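Local coordinates for nitrate transport protein (Xanthomonas axonopodis pv. citri, PDB 3KSX) that probably binds alkanesulfonates in the periplasm for uptake by an ABC-type importer, and is captured here with the sulfonate buffer MOPS, at residues G139-N144 and A183-W188; H143-R148 and E205-T210. One frame throughout, in Å; residues are numbered along the deposited sequence.

In the fold
Both contacts belong to helix 141-152, which follows strand 133-136 in one of the two lobes of this periplasmic binding protein. Interaction 1 seats the N-terminal end of the helix against the end of strand 181-185, about 7 Å from the centre of the chain. There the side chain of Ser140 lies about 3 Å from the bound MOPS. The segments overlap at His143 and Asn144, and interaction 2 joins the following helical turns to the loop between strands 198-203 and 212-217. Its centre is about 10 Å from that of interaction 1 and about 13 Å from the centre of the chain, and it is only partly buried, whereas interaction 1 is buried.

Interaction 1 (G139-N144 and A183-W188); sequences GSSAHN and AIWDPW
Trp185 and Ala142 meet where helix 141-152 starts, beside the end of strand 181-185, in one lobe of the two-lobed periplasmic-binding-protein fold. In the mixed sheet of this lobe, strand 133-136 leads into the helix and runs parallel to strand 181-185, so the helix N terminus and the strand end come together at the ligand site.

The methyl group of Ala142 fills the middle of the contact. Ala142 CB lies 3.6 Å from Trp185 CZ3, reaching the six-membered ring at its edge and near its plane. On the strand side Ala142 CB is also 3.4 Å from the carbonyl O of Ala183 and 3.8 Å from Ala183 CB. Small side chains on both partners let the backbones come close, with CA of Ala142 and CA of Ala183 5.3 Å apart.

Trp185 CG sits between its own backbone N and carbonyl carbon (chi1 41°), which turns the indole toward the start of the helix. One face of the ring lies against Ile184 CD1, while the edge formed by CE3, CZ3 and CH2 is turned to the helix. Ser140 OG comes to this edge near the ring plane, 3.4 Å from Trp185 CZ3; Ser141 OG approaches obliquely, and its polar partner is Glu113.

Ser140 is the N-cap, and its OG is also hydrogen-bonded to the carbonyl O of Gln137. The next backbone N, that of Ser141, bonds to O3 of the bound MOPS, so the backbone at the helix start binds the sulfonate ligand while Ser140 and Ala142 meet the edge of Trp185. The capping bond itself runs from Ala142 N to Ser140 OG, 3.1 Å long and bent to 136° at the hydrogen.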
# COMPACT_ATOMS: atom_id res chain seq x y z
N GLY A 139 3.44 5.08 -9.25
CA GLY A 139 2.24 4.26 -9.32
C GLY A 139 1.90 3.69 -7.93
O GLY A 139 1.06 2.82 -7.83
N SER A 140 2.55 4.18 -6.87
CA SER A 140 2.21 3.74 -5.45
C SER A 140 1.25 4.71 -4.77
O SER A 140 0.95 5.79 -5.27
CB SER A 140 3.49 3.63 -4.58
OG SER A 140 3.94 4.95 -4.20
N SER A 141 0.64 4.30 -3.65
CA SER A 141 -0.12 5.29 -2.86
C SER A 141 0.57 6.63 -2.57
O SER A 141 -0.11 7.65 -2.48
CB SER A 141 -0.55 4.69 -1.49
OG SER A 141 0.61 4.38 -0.66
N ALA A 142 1.91 6.66 -2.52
CA ALA A 142 2.71 7.91 -2.27
C ALA A 142 2.68 8.82 -3.46
O ALA A 142 2.69 10.01 -3.32
CB ALA A 142 4.17 7.53 -1.88
N HIS A 143 2.53 8.24 -4.66
CA HIS A 143 2.37 9.05 -5.90
C HIS A 143 1.07 9.85 -5.80
O HIS A 143 1.09 11.05 -6.02
CB HIS A 143 2.30 8.11 -7.09
CG HIS A 143 2.64 8.73 -8.40
ND1 HIS A 143 2.95 7.96 -9.50
CD2 HIS A 143 2.65 10.01 -8.82
CE1 HIS A 143 3.15 8.75 -10.55
NE2 HIS A 143 2.96 10.00 -10.16
N ASN A 144 -0.03 9.20 -5.41
CA ASN A 144 -1.30 9.93 -5.19
C ASN A 144 -1.24 10.94 -3.98
O ASN A 144 -1.76 12.09 -4.06
CB ASN A 144 -2.49 8.96 -5.02
CG ASN A 144 -3.78 9.69 -4.74
OD1 ASN A 144 -4.25 10.47 -5.59
ND2 ASN A 144 -4.39 9.46 -3.57
N ALA A 183 8.32 10.74 -0.63
CA ALA A 183 6.92 10.40 -0.24
C ALA A 183 6.96 8.86 -0.02
O ALA A 183 7.34 8.11 -0.92
CB ALA A 183 5.95 10.77 -1.25
N ILE A 184 6.53 8.48 1.17
CA ILE A 184 6.71 7.06 1.68
C ILE A 184 5.73 6.75 2.80
O ILE A 184 5.07 7.64 3.29
CB ILE A 184 8.19 6.80 2.14
CG1 ILE A 184 8.53 5.30 2.32
CG2 ILE A 184 8.54 7.60 3.46
CD1 ILE A 184 8.33 4.42 1.07
N TRP A 185 5.62 5.51 3.17
CA TRP A 185 4.65 5.13 4.20
C TRP A 185 5.44 4.53 5.38
O TRP A 185 6.66 4.44 5.34
CB TRP A 185 3.68 4.13 3.55
CG TRP A 185 4.32 3.12 2.65
CD1 TRP A 185 4.82 1.92 2.98
CD2 TRP A 185 4.53 3.26 1.22
NE1 TRP A 185 5.33 1.30 1.88
CE2 TRP A 185 5.20 2.11 0.78
CE3 TRP A 185 4.25 4.26 0.30
CZ2 TRP A 185 5.49 1.87 -0.56
CZ3 TRP A 185 4.63 4.06 -1.03
CH2 TRP A 185 5.26 2.88 -1.44
N ASP A 186 4.72 4.14 6.44
CA ASP A 186 5.25 3.31 7.52
C ASP A 186 5.68 1.92 7.02
O ASP A 186 5.02 1.32 6.15
CB ASP A 186 4.23 3.14 8.65
CG ASP A 186 4.44 4.10 9.77
OD1 ASP A 186 5.58 4.55 10.00
OD2 ASP A 186 3.44 4.43 10.42
N PRO A 187 6.77 1.40 7.59
CA PRO A 187 7.45 1.91 8.81
C PRO A 187 8.61 2.88 8.60
O PRO A 187 9.20 3.30 9.59
CB PRO A 187 8.00 0.61 9.43
CG PRO A 187 8.50 -0.15 8.11
CD PRO A 187 7.35 0.11 7.12
N TRP A 188 8.94 3.21 7.35
CA TRP A 188 10.02 4.18 7.04
C TRP A 188 9.72 5.53 7.70
O TRP A 188 10.58 6.10 8.33
CB TRP A 188 10.23 4.33 5.54
CG TRP A 188 10.26 3.00 4.80
CD1 TRP A 188 9.17 2.29 4.27
CD2 TRP A 188 11.41 2.23 4.50
NE1 TRP A 188 9.60 1.12 3.69
CE2 TRP A 188 10.97 1.06 3.80
CE3 TRP A 188 12.76 2.40 4.76
CZ2 TRP A 188 11.86 0.08 3.34
CZ3 TRP A 188 13.67 1.40 4.31
CH2 TRP A 188 13.21 0.26 3.61

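Interaction 2 (H143-R148 and E205-T210); sequences HNLLLR and EGLGLT
The guanidinium group of Arg148 has Leu207 CD2 over one face, 4.0 Å above the plane and offset toward the rim, and Leu207 O at its edge, in the plane. Gly208 O lies farther off at the edge. The flat amide of Asn144 presents ND2 to Leu209 CD2 at 3.6 Å, a van der Waals contact in which the two side chains run past each other in opposite directions.

Arg148 NH1 donates to Leu207 O over 2.6 Å, with an angle of 160° at the hydrogen, and meets a lone pair in the carbonyl plane. Arg148 NH2 adds a weak, long bond to Leu207 O at 3.3 Å. The arginine chain bends at both chi2 and chi3 (-73° and -41°), which folds the guanidinium back alongside Leu207 instead of extending it from the helix. The side chains of Leu207 and Arg148 run past each other in opposite directions, with Leu207 CD1 4.1 Å from Arg148 CB.

Deeper in, Leu207 CD1 meets Leu145 CD1 at 3.7 Å, the two side chains crossing at about a right angle. Leu145 also rests on Ile115 of strand 113-118, so this apolar layer continues toward the sheet. On another side, Asn144 and Arg148 touch helix 281-296 through Phe294 and Leu293.

The contact thus combines a cationic side chain with a backbone carbonyl of a loop lacking regular structure. One nearly straight bond fixes the oxygen, and the positive charge would be expected to strengthen it, while Leu207 CD2 covers part of one face of the guanidinium.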
# COMPACT_ATOMS: atom_id res chain seq x y z
N HIS A 143 2.53 8.24 -4.66
CA HIS A 143 2.37 9.05 -5.90
C HIS A 143 1.07 9.85 -5.80
O HIS A 143 1.09 11.05 -6.02
CB HIS A 143 2.30 8.11 -7.09
CG HIS A 143 2.64 8.73 -8.40
ND1 HIS A 143 2.95 7.96 -9.50
CD2 HIS A 143 2.65 10.01 -8.82
CE1 HIS A 143 3.15 8.75 -10.55
NE2 HIS A 143 2.96 10.00 -10.16
N ASN A 144 -0.03 9.20 -5.41
CA ASN A 144 -1.30 9.93 -5.19
C ASN A 144 -1.24 10.94 -3.98
O ASN A 144 -1.76 12.09 -4.06
CB ASN A 144 -2.49 8.96 -5.02
CG ASN A 144 -3.78 9.69 -4.74
OD1 ASN A 144 -4.25 10.47 -5.59
ND2 ASN A 144 -4.39 9.46 -3.57
N LEU A 145 -0.63 10.52 -2.85
CA LEU A 145 -0.42 11.47 -1.73
C LEU A 145 0.31 12.74 -2.20
O LEU A 145 -0.14 13.88 -1.90
CB LEU A 145 0.42 10.84 -0.62
CG LEU A 145 0.82 11.85 0.48
CD1 LEU A 145 -0.41 11.89 1.38
CD2 LEU A 145 2.03 11.39 1.26
N LEU A 146 1.41 12.56 -2.95
CA LEU A 146 2.16 13.69 -3.45
C LEU A 146 1.34 14.59 -4.38
O LEU A 146 1.33 15.80 -4.21
CB LEU A 146 3.46 13.20 -4.12
CG LEU A 146 4.55 14.16 -4.48
CD1 LEU A 146 4.96 15.06 -3.32
CD2 LEU A 146 5.75 13.31 -5.00
N LEU A 147 0.77 14.04 -5.45
CA LEU A 147 -0.21 14.76 -6.23
C LEU A 147 -1.22 15.60 -5.46
O LEU A 147 -1.38 16.82 -5.75
CB LEU A 147 -0.92 13.78 -7.18
CG LEU A 147 -2.03 14.35 -8.04
CD1 LEU A 147 -1.42 15.35 -9.01
CD2 LEU A 147 -2.73 13.23 -8.81
N ARG A 148 -1.90 15.01 -4.47
CA ARG A 148 -2.99 15.66 -3.81
C ARG A 148 -2.45 16.75 -2.84
O ARG A 148 -3.05 17.82 -2.72
CB ARG A 148 -3.79 14.66 -2.95
CG ARG A 148 -4.58 13.49 -3.71
CD ARG A 148 -5.83 13.88 -4.48
NE ARG A 148 -6.60 14.85 -3.69
CZ ARG A 148 -7.38 14.54 -2.65
NH1 ARG A 148 -7.52 13.27 -2.26
NH2 ARG A 148 -7.95 15.53 -1.97
N GLU A 205 -3.77 12.99 6.05
CA GLU A 205 -5.00 13.38 6.73
C GLU A 205 -5.74 14.43 5.92
O GLU A 205 -5.13 15.35 5.35
CB GLU A 205 -4.65 13.93 8.12
CG GLU A 205 -4.34 12.72 9.08
CD GLU A 205 -4.16 13.15 10.52
OE1 GLU A 205 -3.10 13.76 10.83
OE2 GLU A 205 -5.06 12.78 11.35
N GLY A 206 -7.06 14.31 5.86
CA GLY A 206 -7.85 15.42 5.30
C GLY A 206 -7.99 15.35 3.79
O GLY A 206 -8.62 16.25 3.18
N LEU A 207 -7.32 14.37 3.16
CA LEU A 207 -7.42 14.23 1.68
C LEU A 207 -8.51 13.29 1.23
O LEU A 207 -8.74 13.08 0.04
CB LEU A 207 -6.08 13.72 1.11
CG LEU A 207 -4.89 14.57 1.46
CD1 LEU A 207 -3.54 13.90 1.06
CD2 LEU A 207 -5.01 15.98 0.81
N GLY A 208 -9.18 12.62 2.15
CA GLY A 208 -10.15 11.63 1.77
C GLY A 208 -9.48 10.56 0.89
O GLY A 208 -10.02 10.17 -0.17
N LEU A 209 -8.30 10.06 1.36
CA LEU A 209 -7.69 8.87 0.69
C LEU A 209 -8.59 7.62 0.74
O LEU A 209 -9.29 7.35 1.74
CB LEU A 209 -6.32 8.57 1.39
CG LEU A 209 -5.31 9.66 1.39
CD1 LEU A 209 -4.02 9.21 2.06
CD2 LEU A 209 -4.91 9.95 -0.06
N THR A 210 -8.54 6.86 -0.34
CA THR A 210 -9.38 5.71 -0.50
C THR A 210 -9.05 4.53 0.37
O THR A 210 -9.95 3.83 0.90
CB THR A 210 -9.39 5.26 -1.99
OG1 THR A 210 -9.81 6.35 -2.81
CG2 THR A 210 -10.37 4.06 -2.22